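Local coordinates for ribulose bisphosphate carboxylase (Pyrococcus horikoshii, PDB 2D69), which probably catalyses the carboxylation of ribulose 1,5-bisphosphate to two molecules of 3-phosphoglycerate, as part of an archaeal AMP degradation pathway, at residues Arg131-Pro136 against Ala260-Arg265. Sequence-based numbering, arbitrary orientation.
Sequences RHFKGP and ALQYMR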
# COMPACT_ATOMS: atom_id res chain seq x y z
N ARG A 131 20.00 -23.31 -16.40
CA ARG A 131 20.48 -22.01 -15.89
C ARG A 131 19.32 -21.13 -15.35
O ARG A 131 19.54 -20.18 -14.62
CB ARG A 131 21.29 -21.26 -16.95
CG ARG A 131 20.43 -20.69 -18.12
CD ARG A 131 21.24 -19.98 -19.19
NE ARG A 131 21.77 -18.74 -18.66
CZ ARG A 131 22.85 -18.11 -19.13
NH1 ARG A 131 23.52 -18.60 -20.16
NH2 ARG A 131 23.23 -16.97 -18.56
N HIS A 132 18.08 -21.47 -15.70
CA HIS A 132 16.90 -20.77 -15.17
C HIS A 132 16.34 -21.40 -13.89
O HIS A 132 15.18 -21.13 -13.54
CB HIS A 132 15.85 -20.67 -16.28
CG HIS A 132 16.41 -20.09 -17.54
ND1 HIS A 132 17.06 -18.88 -17.57
CD2 HIS A 132 16.45 -20.58 -18.80
CE1 HIS A 132 17.46 -18.63 -18.80
NE2 HIS A 132 17.11 -19.65 -19.57
N PHE A 133 17.14 -22.27 -13.26
CA PHE A 133 16.88 -22.80 -11.93
C PHE A 133 18.06 -22.42 -11.02
O PHE A 133 19.22 -22.43 -11.44
CB PHE A 133 16.68 -24.26 -11.96
CG PHE A 133 15.42 -24.66 -12.72
CD1 PHE A 133 15.43 -24.75 -14.06
CD2 PHE A 133 14.22 -24.78 -12.06
CE1 PHE A 133 14.26 -25.04 -14.76
CE2 PHE A 133 13.05 -25.09 -12.75
CZ PHE A 133 13.09 -25.21 -14.08
N LYS A 134 17.73 -22.10 -9.80
CA LYS A 134 18.70 -21.68 -8.77
C LYS A 134 19.30 -22.85 -8.03
O LYS A 134 20.41 -22.75 -7.50
CB LYS A 134 18.06 -20.76 -7.74
CG LYS A 134 17.78 -19.36 -8.30
CD LYS A 134 17.13 -18.46 -7.22
CE LYS A 134 15.64 -18.67 -7.12
NZ LYS A 134 15.00 -18.11 -8.35
N GLY A 135 18.56 -23.94 -7.95
CA GLY A 135 18.94 -25.05 -7.11
C GLY A 135 18.82 -24.63 -5.64
O GLY A 135 18.20 -23.64 -5.35
N PRO A 136 19.36 -25.41 -4.73
CA PRO A 136 19.25 -25.14 -3.30
C PRO A 136 19.93 -23.86 -2.85
O PRO A 136 20.99 -23.57 -3.35
CB PRO A 136 20.00 -26.30 -2.67
CG PRO A 136 19.99 -27.35 -3.71
CD PRO A 136 20.11 -26.63 -5.02
N ALA A 260 3.29 -25.31 -6.19
CA ALA A 260 3.49 -24.67 -4.88
C ALA A 260 4.94 -24.67 -4.50
O ALA A 260 5.39 -23.71 -3.96
CB ALA A 260 2.71 -25.34 -3.85
N LEU A 261 5.66 -25.76 -4.81
CA LEU A 261 7.09 -25.85 -4.47
C LEU A 261 7.91 -24.77 -5.16
O LEU A 261 8.73 -24.13 -4.53
CB LEU A 261 7.66 -27.20 -4.86
CG LEU A 261 8.79 -27.82 -4.06
CD1 LEU A 261 9.73 -28.68 -4.85
CD2 LEU A 261 9.52 -26.96 -3.02
N GLN A 262 7.64 -24.54 -6.45
CA GLN A 262 8.42 -23.56 -7.20
C GLN A 262 8.20 -22.20 -6.59
O GLN A 262 9.14 -21.42 -6.39
CB GLN A 262 8.08 -23.57 -8.69
CG GLN A 262 8.59 -24.73 -9.43
CD GLN A 262 8.85 -24.40 -10.89
OE1 GLN A 262 8.12 -24.84 -11.76
NE2 GLN A 262 9.85 -23.61 -11.14
N TYR A 263 6.97 -21.90 -6.24
CA TYR A 263 6.75 -20.59 -5.62
C TYR A 263 7.36 -20.51 -4.23
O TYR A 263 7.96 -19.46 -3.84
CB TYR A 263 5.25 -20.27 -5.61
CG TYR A 263 4.95 -19.01 -4.84
CD1 TYR A 263 5.39 -17.77 -5.31
CD2 TYR A 263 4.31 -19.05 -3.62
CE1 TYR A 263 5.16 -16.59 -4.62
CE2 TYR A 263 4.07 -17.88 -2.92
CZ TYR A 263 4.50 -16.65 -3.43
OH TYR A 263 4.26 -15.50 -2.75
N MET A 264 7.24 -21.59 -3.46
CA MET A 264 7.82 -21.60 -2.10
C MET A 264 9.31 -21.43 -2.11
O MET A 264 9.84 -20.82 -1.23
CB MET A 264 7.39 -22.87 -1.29
CG MET A 264 5.92 -22.84 -0.84
SD MET A 264 5.56 -21.38 0.18
CE MET A 264 6.76 -21.45 1.50
N ARG A 265 9.96 -21.87 -3.18
CA ARG A 265 11.37 -21.65 -3.34
C ARG A 265 11.70 -20.15 -3.46
O ARG A 265 12.73 -19.73 -2.97
CB ARG A 265 11.90 -22.42 -4.57
CG ARG A 265 13.40 -22.17 -4.90
CD ARG A 265 14.35 -22.74 -3.86
NE ARG A 265 15.76 -22.43 -4.18
CZ ARG A 265 16.38 -21.30 -3.85
NH1 ARG A 265 15.78 -20.33 -3.14
NH2 ARG A 265 17.65 -21.12 -4.20
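The carbonyl oxygen of Gly135 is gripped by two nitrogens of one guanidinium group: Arg265 NH2 lies 2.8 Å from Gly135 O and Arg265 NE 3.0 Å from the same atom. Because both donors converge on one oxygen, the bonds are bent, with N-H...O angles of 148° and 144°, yet the oxygen sits close to the guanidinium plane, a side-on approach. The arginine reaches it with CG anti to the backbone N and a bend at chi2. Its remaining nitrogen, NH1, is salt-bridged to Glu269, which helps fix the rotation of the group. Lys134 CE lies 4.1 Å above the Arg265 guanidinium plane, offset toward its rim, and Lys134 CB approaches Arg265 NH2 to 3.6 Å, while the bent lysine chain carries NZ to a salt bridge with Glu266; the two like charges are thus each matched by a glutamate of the same helix. Replacing Arg265 by a leucine would probably leave Gly135 O without both these donors and Glu269 without its cationic mate. Farther along, Phe133 CE2 meets Gln262 NE2 at 3.9 Å, ring and amide planes 28° apart; Gln262 NE2 donates to Gly96 O and OE1 accepts from Val99 N. Away from the annotated active-site residues, the contact ties the connection between strand 115-124 of the mixed sheet and barrel strand 154-157 onto helix 258-271 of the Rubisco alpha/beta (TIM) barrel.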